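Local coordinates for Di-haem cytochrome c peroxidase family protein (Burkholderia thailandensis E264, PDB 6NX0), which binds two c-type hemes that can reach an unusually stable bis-Fe(IV) state and probably acts as a cytochrome c peroxidase, at residues C301-D309 and L318-A326. Sequence-based numbering, arbitrary orientation.
Sequences CMSCHTLSD and LFTDFGYDA. With HEC (heme c), chain C.
The backbone carbonyl of F319 meets H305 at the edge of its imidazole: H305 ND1 donates to F319 O over 3.0 Å, with an N-H...O angle of 141°. The oxygen lies only 2° out of the ring plane, although ND1 itself is tilted from the carbonyl plane, and the CA-H of H305 approaches the same oxygen. P370 O takes a weak second bond from ND1. On the far side of the ring, H305 NE2 binds the heme iron at 2.1 Å, and Y397 supplies the other axial ligand. C301 and C304 complete the CXXCH attachment through thioethers to CAB and CAC. T320 OG1 accepts from F322 N in an ST turn and also hydrogen-bonds to T369 O.

The backbone bonds across the contact are weak by their geometry. T306 O receives a short but bent bond from F319 N at 2.9 Å, and also a water that in turn accepts from L318 N; D321 N reaches C304 O in another weak bond. The side chain of D321 crosses that of T306 at about a right angle, its CB 3.9 Å from T306 CG2, and its OD1 is met from above the carboxylate plane by G323 N in an Asx turn. Beyond T306, the backbone sets L307 CB over one face of the F319 ring, and chi1 (74°) turns CD1 to 3.7 Å from F319 CE1. Y272 meets this phenyl edge-to-face. At the heme rim, D325 OD2 comes within 3.4 Å of CBC, while its OD1 accepts from A326 N through the anti lone pair.

Bonding from ND1 to a carbonyl fixes the rotation of the axial imidazole and, as in mitochondrial cytochrome c, would be expected to strengthen its donation to the iron.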
ATOM      1  N   CYS A 301     -16.186  -5.945   5.494  1.00  9.48           N
ATOM      2  CA  CYS A 301     -14.928  -5.530   4.879  1.00 12.28           C
ATOM      3  C   CYS A 301     -15.085  -4.227   4.120  1.00 11.63           C
ATOM      4  O   CYS A 301     -14.169  -3.392   4.092  1.00 11.83           O
ATOM      5  CB  CYS A 301     -14.452  -6.633   3.946  1.00 10.05           C
ATOM      6  SG  CYS A 301     -14.482  -8.276   4.618  1.00 11.00           S
ATOM      7  N   MET A 302     -16.255  -4.030   3.512  1.00 10.59           N
ATOM      8  CA  MET A 302     -16.550  -2.889   2.668  1.00 10.85           C
ATOM      9  C   MET A 302     -16.561  -1.572   3.426  1.00 12.17           C
ATOM     10  O   MET A 302     -16.517  -0.522   2.790  1.00 13.15           O
ATOM     11  CB  MET A 302     -17.912  -3.149   1.998  1.00 12.12           C
ATOM     12  CG  MET A 302     -19.155  -2.866   2.897  1.00 15.88           C
ATOM     13  SD  MET A 302     -19.288  -3.730   4.474  1.00 13.77           S
ATOM     14  CE  MET A 302     -20.650  -2.850   5.239  1.00 16.43           C
ATOM     15  N   SER A 303     -16.647  -1.609   4.759  1.00 11.80           N
ATOM     16  CA  SER A 303     -16.638  -0.381   5.546  1.00 12.66           C
ATOM     17  C   SER A 303     -15.298   0.323   5.484  1.00 13.43           C
ATOM     18  O   SER A 303     -15.232   1.527   5.747  1.00 15.42           O
ATOM     19  CB  SER A 303     -17.009  -0.673   6.996  1.00 12.97           C
ATOM     20  OG  SER A 303     -16.038  -1.459   7.655  1.00 13.36           O
ATOM     21  N   CYS A 304     -14.228  -0.399   5.148  1.00 10.65           N
ATOM     22  CA  CYS A 304     -12.903   0.181   4.975  1.00 10.47           C
ATOM     23  C   CYS A 304     -12.376  -0.045   3.571  1.00 13.08           C
ATOM     24  O   CYS A 304     -11.829   0.873   2.963  1.00 12.61           O
ATOM     25  CB  CYS A 304     -11.923  -0.426   5.988  1.00 11.19           C
ATOM     26  SG  CYS A 304     -12.452  -0.123   7.683  1.00 11.39           S
ATOM     27  N   HIS A 305     -12.517  -1.266   3.063  1.00 10.92           N
ATOM     28  CA  HIS A 305     -12.102  -1.639   1.709  1.00 11.51           C
ATOM     29  C   HIS A 305     -13.281  -1.427   0.765  1.00 12.08           C
ATOM     30  O   HIS A 305     -13.973  -2.366   0.357  1.00 13.34           O
ATOM     31  CB  HIS A 305     -11.639  -3.092   1.658  1.00 10.81           C
ATOM     32  CG  HIS A 305     -10.501  -3.420   2.571  1.00  9.01           C
ATOM     33  ND1 HIS A 305      -9.185  -3.133   2.266  1.00  9.45           N
ATOM     34  CD2 HIS A 305     -10.476  -4.073   3.759  1.00  9.12           C
ATOM     35  CE1 HIS A 305      -8.407  -3.566   3.246  1.00  8.25           C
ATOM     36  NE2 HIS A 305      -9.164  -4.143   4.161  1.00 11.16           N
ATOM     37  N   THR A 306     -13.483  -0.174   0.382  1.00 12.60           N
ATOM     38  CA  THR A 306     -14.754   0.209  -0.228  1.00 14.14           C
ATOM     39  C   THR A 306     -14.860  -0.241  -1.682  1.00 16.06           C
ATOM     40  O   THR A 306     -13.866  -0.394  -2.398  1.00 14.92           O
ATOM     41  CB  THR A 306     -14.930   1.714  -0.159  1.00 16.36           C
ATOM     42  OG1 THR A 306     -13.824   2.322  -0.807  1.00 17.49           O
ATOM     43  CG2 THR A 306     -15.007   2.196   1.264  1.00 19.57           C
ATOM     44  N   LEU A 307     -16.103  -0.453  -2.115  1.00 13.58           N
ATOM     45  CA  LEU A 307     -16.364  -0.878  -3.479  1.00 13.52           C
ATOM     46  C   LEU A 307     -17.764  -0.439  -3.871  1.00 17.72           C
ATOM     47  O   LEU A 307     -18.630  -0.205  -3.025  1.00 16.69           O
ATOM     48  CB  LEU A 307     -16.235  -2.396  -3.651  1.00 16.39           C
ATOM     49  CG  LEU A 307     -17.332  -3.316  -3.101  1.00 19.06           C
ATOM     50  CD1 LEU A 307     -17.045  -4.763  -3.468  1.00 22.04           C
ATOM     51  CD2 LEU A 307     -17.506  -3.200  -1.582  1.00 20.32           C
ATOM     52  N   SER A 308     -17.949  -0.333  -5.181  1.00 18.77           N
ATOM     53  CA  SER A 308     -19.233   0.010  -5.789  1.00 25.71           C
ATOM     54  C   SER A 308     -19.239  -0.604  -7.178  1.00 37.99           C
ATOM     55  O   SER A 308     -18.556  -0.092  -8.076  1.00 40.20           O
ATOM     56  CB  SER A 308     -19.425   1.516  -5.883  1.00 27.41           C
ATOM     57  OG  SER A 308     -20.661   1.798  -6.524  1.00 33.82           O
ATOM     58  N   ASP A 309     -19.987  -1.689  -7.359  1.00 34.98           N
ATOM     59  CA  ASP A 309     -20.183  -2.252  -8.700  1.00 39.62           C
ATOM     60  C   ASP A 309     -21.333  -1.517  -9.394  1.00 40.75           C
ATOM     61  O   ASP A 309     -22.436  -2.032  -9.569  1.00 43.27           O
ATOM     62  CB  ASP A 309     -20.429  -3.758  -8.631  1.00 38.44           C
ATOM     63  CG  ASP A 309     -21.355  -4.159  -7.501  1.00 46.62           C
ATOM     64  OD1 ASP A 309     -21.691  -3.281  -6.682  1.00 44.28           O
ATOM     65  OD2 ASP A 309     -21.739  -5.353  -7.427  1.00 44.77           O
ATOM     66  N   LEU A 318     -11.912   0.312  -5.744  1.00 12.19           N
ATOM     67  CA  LEU A 318     -10.488   0.263  -5.447  1.00 11.69           C
ATOM     68  C   LEU A 318     -10.199  -0.495  -4.162  1.00 12.31           C
ATOM     69  O   LEU A 318      -9.026  -0.746  -3.855  1.00 13.77           O
ATOM     70  CB  LEU A 318      -9.908   1.684  -5.379  1.00 13.81           C
ATOM     71  CG  LEU A 318     -10.029   2.482  -6.690  1.00 14.59           C
ATOM     72  CD1 LEU A 318      -9.565   3.911  -6.531  1.00 16.45           C
ATOM     73  CD2 LEU A 318      -9.272   1.793  -7.819  1.00 19.76           C
ATOM     74  N   PHE A 319     -11.235  -0.902  -3.422  1.00 10.84           N
ATOM     75  CA  PHE A 319     -11.101  -1.742  -2.235  1.00  9.77           C
ATOM     76  C   PHE A 319     -10.315  -1.043  -1.132  1.00 11.76           C
ATOM     77  O   PHE A 319      -9.637  -1.672  -0.315  1.00 11.13           O
ATOM     78  CB  PHE A 319     -10.523  -3.107  -2.622  1.00 11.32           C
ATOM     79  CG  PHE A 319     -11.477  -3.876  -3.479  1.00 11.07           C
ATOM     80  CD1 PHE A 319     -12.490  -4.624  -2.905  1.00 13.99           C
ATOM     81  CD2 PHE A 319     -11.425  -3.767  -4.851  1.00 13.28           C
ATOM     82  CE1 PHE A 319     -13.413  -5.295  -3.713  1.00 15.02           C
ATOM     83  CE2 PHE A 319     -12.357  -4.442  -5.652  1.00 13.16           C
ATOM     84  CZ  PHE A 319     -13.331  -5.191  -5.074  1.00 11.67           C
ATOM     85  N   THR A 320     -10.457   0.271  -1.101  1.00 11.30           N
ATOM     86  CA  THR A 320      -9.971   1.122  -0.042  1.00 11.30           C
ATOM     87  C   THR A 320     -10.564   2.500  -0.262  1.00 12.61           C
ATOM     88  O   THR A 320     -10.802   2.911  -1.402  1.00 13.38           O
ATOM     89  CB  THR A 320      -8.440   1.227   0.012  1.00 13.21           C
ATOM     90  OG1 THR A 320      -8.133   2.170   1.048  1.00 11.29           O
ATOM     91  CG2 THR A 320      -7.854   1.674  -1.320  1.00 13.47           C
ATOM     92  N   ASP A 321     -10.797   3.192   0.844  1.00 14.05           N
ATOM     93  CA  ASP A 321     -11.138   4.604   0.813  1.00 14.67           C
ATOM     94  C   ASP A 321      -9.925   5.494   1.037  1.00 17.53           C
ATOM     95  O   ASP A 321     -10.068   6.721   1.099  1.00 14.03           O
ATOM     96  CB  ASP A 321     -12.242   4.905   1.845  1.00 16.25           C
ATOM     97  CG  ASP A 321     -11.827   4.643   3.286  1.00 20.72           C
ATOM     98  OD1 ASP A 321     -10.684   4.179   3.547  1.00 15.31           O
ATOM     99  OD2 ASP A 321     -12.683   4.892   4.182  1.00 21.21           O
ATOM    100  N   PHE A 322      -8.725   4.901   1.103  1.00 10.82           N
ATOM    101  CA  PHE A 322      -7.465   5.591   1.394  1.00 11.83           C
ATOM    102  C   PHE A 322      -7.467   6.267   2.750  1.00 10.24           C
ATOM    103  O   PHE A 322      -6.631   7.147   2.999  1.00 10.91           O
ATOM    104  CB  PHE A 322      -7.114   6.582   0.286  1.00 12.74           C
ATOM    105  CG  PHE A 322      -7.084   5.934  -1.078  1.00 13.98           C
ATOM    106  CD1 PHE A 322      -6.020   5.115  -1.445  1.00 15.01           C
ATOM    107  CD2 PHE A 322      -8.143   6.075  -1.954  1.00 14.59           C
ATOM    108  CE1 PHE A 322      -5.999   4.482  -2.701  1.00 13.02           C
ATOM    109  CE2 PHE A 322      -8.119   5.437  -3.203  1.00 14.76           C
ATOM    110  CZ  PHE A 322      -7.035   4.644  -3.557  1.00 13.95           C
ATOM    111  N   GLY A 323      -8.349   5.811   3.637  1.00 11.09           N
ATOM    112  CA  GLY A 323      -8.339   6.208   5.025  1.00 12.01           C
ATOM    113  C   GLY A 323      -7.396   5.359   5.845  1.00 10.99           C
ATOM    114  O   GLY A 323      -6.642   4.538   5.325  1.00 11.13           O
ATOM    115  N   TYR A 324      -7.441   5.584   7.154  1.00 10.26           N
ATOM    116  CA  TYR A 324      -6.520   4.990   8.120  1.00  9.21           C
ATOM    117  C   TYR A 324      -7.291   4.293   9.226  1.00 11.80           C
ATOM    118  O   TYR A 324      -8.305   4.804   9.712  1.00 12.53           O
ATOM    119  CB  TYR A 324      -5.603   6.077   8.735  1.00  8.78           C
ATOM    120  CG  TYR A 324      -4.604   6.590   7.731  1.00  9.84           C
ATOM    121  CD1 TYR A 324      -4.948   7.533   6.759  1.00 11.30           C
ATOM    122  CD2 TYR A 324      -3.294   6.097   7.724  1.00  9.33           C
ATOM    123  CE1 TYR A 324      -4.027   7.951   5.810  1.00  9.44           C
ATOM    124  CE2 TYR A 324      -2.389   6.509   6.796  1.00  9.13           C
ATOM    125  CZ  TYR A 324      -2.739   7.444   5.847  1.00  9.14           C
ATOM    126  OH  TYR A 324      -1.764   7.806   4.938  1.00 12.43           O
ATOM    127  N   ASP A 325      -6.819   3.116   9.625  1.00  9.61           N
ATOM    128  CA  ASP A 325      -7.370   2.467  10.799  1.00 10.03           C
ATOM    129  C   ASP A 325      -6.311   1.622  11.485  1.00 11.30           C
ATOM    130  O   ASP A 325      -5.198   1.445  10.991  1.00 10.80           O
ATOM    131  CB  ASP A 325      -8.601   1.634  10.436  1.00 17.49           C
ATOM    132  CG  ASP A 325      -9.737   1.837  11.430  1.00 25.91           C
ATOM    133  OD1 ASP A 325      -9.490   1.779  12.661  1.00 23.32           O
ATOM    134  OD2 ASP A 325     -10.860   2.128  10.960  1.00 28.39           O
ATOM    135  N   ALA A 326      -6.665   1.143  12.670  1.00 11.90           N
ATOM    136  CA  ALA A 326      -5.747   0.484  13.591  1.00 10.91           C
ATOM    137  C   ALA A 326      -6.316  -0.895  13.880  1.00 12.13           C
ATOM    138  O   ALA A 326      -7.148  -1.056  14.779  1.00 12.65           O
ATOM    139  CB  ALA A 326      -5.579   1.306  14.871  1.00 13.28           C
TER
HETATM  140 FE   HEC C 602      -8.565  -5.161   5.900  1.00 10.03          FE
HETATM  141  CHA HEC C 602      -5.173  -5.021   5.424  1.00  9.89           C
HETATM  142  CHB HEC C 602      -8.716  -8.049   4.049  1.00 10.47           C
HETATM  143  CHC HEC C 602     -11.803  -5.673   6.909  1.00 10.16           C
HETATM  144  CHD HEC C 602      -8.553  -2.111   7.431  1.00 11.21           C
HETATM  145  NA  HEC C 602      -7.214  -6.279   4.879  1.00  9.04           N
HETATM  146  C1A HEC C 602      -5.863  -6.003   4.779  1.00  9.81           C
HETATM  147  C2A HEC C 602      -5.261  -7.099   4.065  1.00  9.29           C
HETATM  148  C3A HEC C 602      -6.249  -7.873   3.601  1.00 10.87           C
HETATM  149  C4A HEC C 602      -7.503  -7.378   4.110  1.00  9.90           C
HETATM  150  CMA HEC C 602      -6.114  -9.202   2.861  1.00 10.31           C
HETATM  151  CAA HEC C 602      -3.766  -7.191   3.682  1.00 11.11           C
HETATM  152  CBA HEC C 602      -3.497  -6.518   2.348  1.00  9.30           C
HETATM  153  CGA HEC C 602      -2.044  -6.444   1.943  1.00 11.77           C
HETATM  154  O1A HEC C 602      -1.798  -5.736   0.920  1.00 18.26           O
HETATM  155  O2A HEC C 602      -1.133  -6.808   2.737  1.00 11.29           O
HETATM  156  NB  HEC C 602      -9.989  -6.545   5.540  1.00  9.08           N
HETATM  157  C1B HEC C 602      -9.856  -7.643   4.688  1.00  9.66           C
HETATM  158  C2B HEC C 602     -11.109  -8.376   4.692  1.00 10.33           C
HETATM  159  C3B HEC C 602     -11.952  -7.775   5.530  1.00  9.38           C
HETATM  160  C4B HEC C 602     -11.276  -6.589   6.037  1.00 10.81           C
HETATM  161  CMB HEC C 602     -11.384  -9.616   3.803  1.00 10.66           C
HETATM  162  CAB HEC C 602     -13.363  -8.226   5.985  1.00  9.62           C
HETATM  163  CBB HEC C 602     -13.294  -9.613   6.665  1.00  9.69           C
HETATM  164  NC  HEC C 602      -9.940  -4.070   6.896  1.00  8.16           N
HETATM  165  C1C HEC C 602     -11.200  -4.499   7.267  1.00 10.00           C
HETATM  166  C2C HEC C 602     -11.800  -3.453   8.048  1.00 11.15           C
HETATM  167  C3C HEC C 602     -10.944  -2.425   8.112  1.00 11.90           C
HETATM  168  C4C HEC C 602      -9.736  -2.805   7.420  1.00 11.45           C
HETATM  169  CMC HEC C 602     -13.247  -3.566   8.577  1.00 11.96           C
HETATM  170  CAC HEC C 602     -11.237  -1.004   8.619  1.00 12.13           C
HETATM  171  CBC HEC C 602     -11.567  -1.086  10.125  1.00 12.63           C
HETATM  172  ND  HEC C 602      -7.129  -3.801   6.289  1.00  9.15           N
HETATM  173  C1D HEC C 602      -7.358  -2.596   6.963  1.00 10.19           C
HETATM  174  C2D HEC C 602      -6.085  -2.012   7.270  1.00 11.42           C
HETATM  175  C3D HEC C 602      -5.049  -2.930   6.748  1.00 10.60           C
HETATM  176  C4D HEC C 602      -5.764  -3.998   6.103  1.00 11.10           C
HETATM  177  CMD HEC C 602      -5.812  -0.702   8.003  1.00 11.05           C
HETATM  178  CAD HEC C 602      -3.529  -2.764   6.867  1.00 10.05           C
HETATM  179  CBD HEC C 602      -3.101  -3.326   8.209  1.00  9.15           C
HETATM  180  CGD HEC C 602      -1.611  -3.551   8.256  1.00  9.16           C
HETATM  181  O1D HEC C 602      -0.953  -3.471   7.189  1.00  9.81           O
HETATM  182  O2D HEC C 602      -1.120  -3.985   9.339  1.00 10.00           O
HETATM  183  O   HOH W   1     -13.283   2.056  -3.940  1.00 22.42           O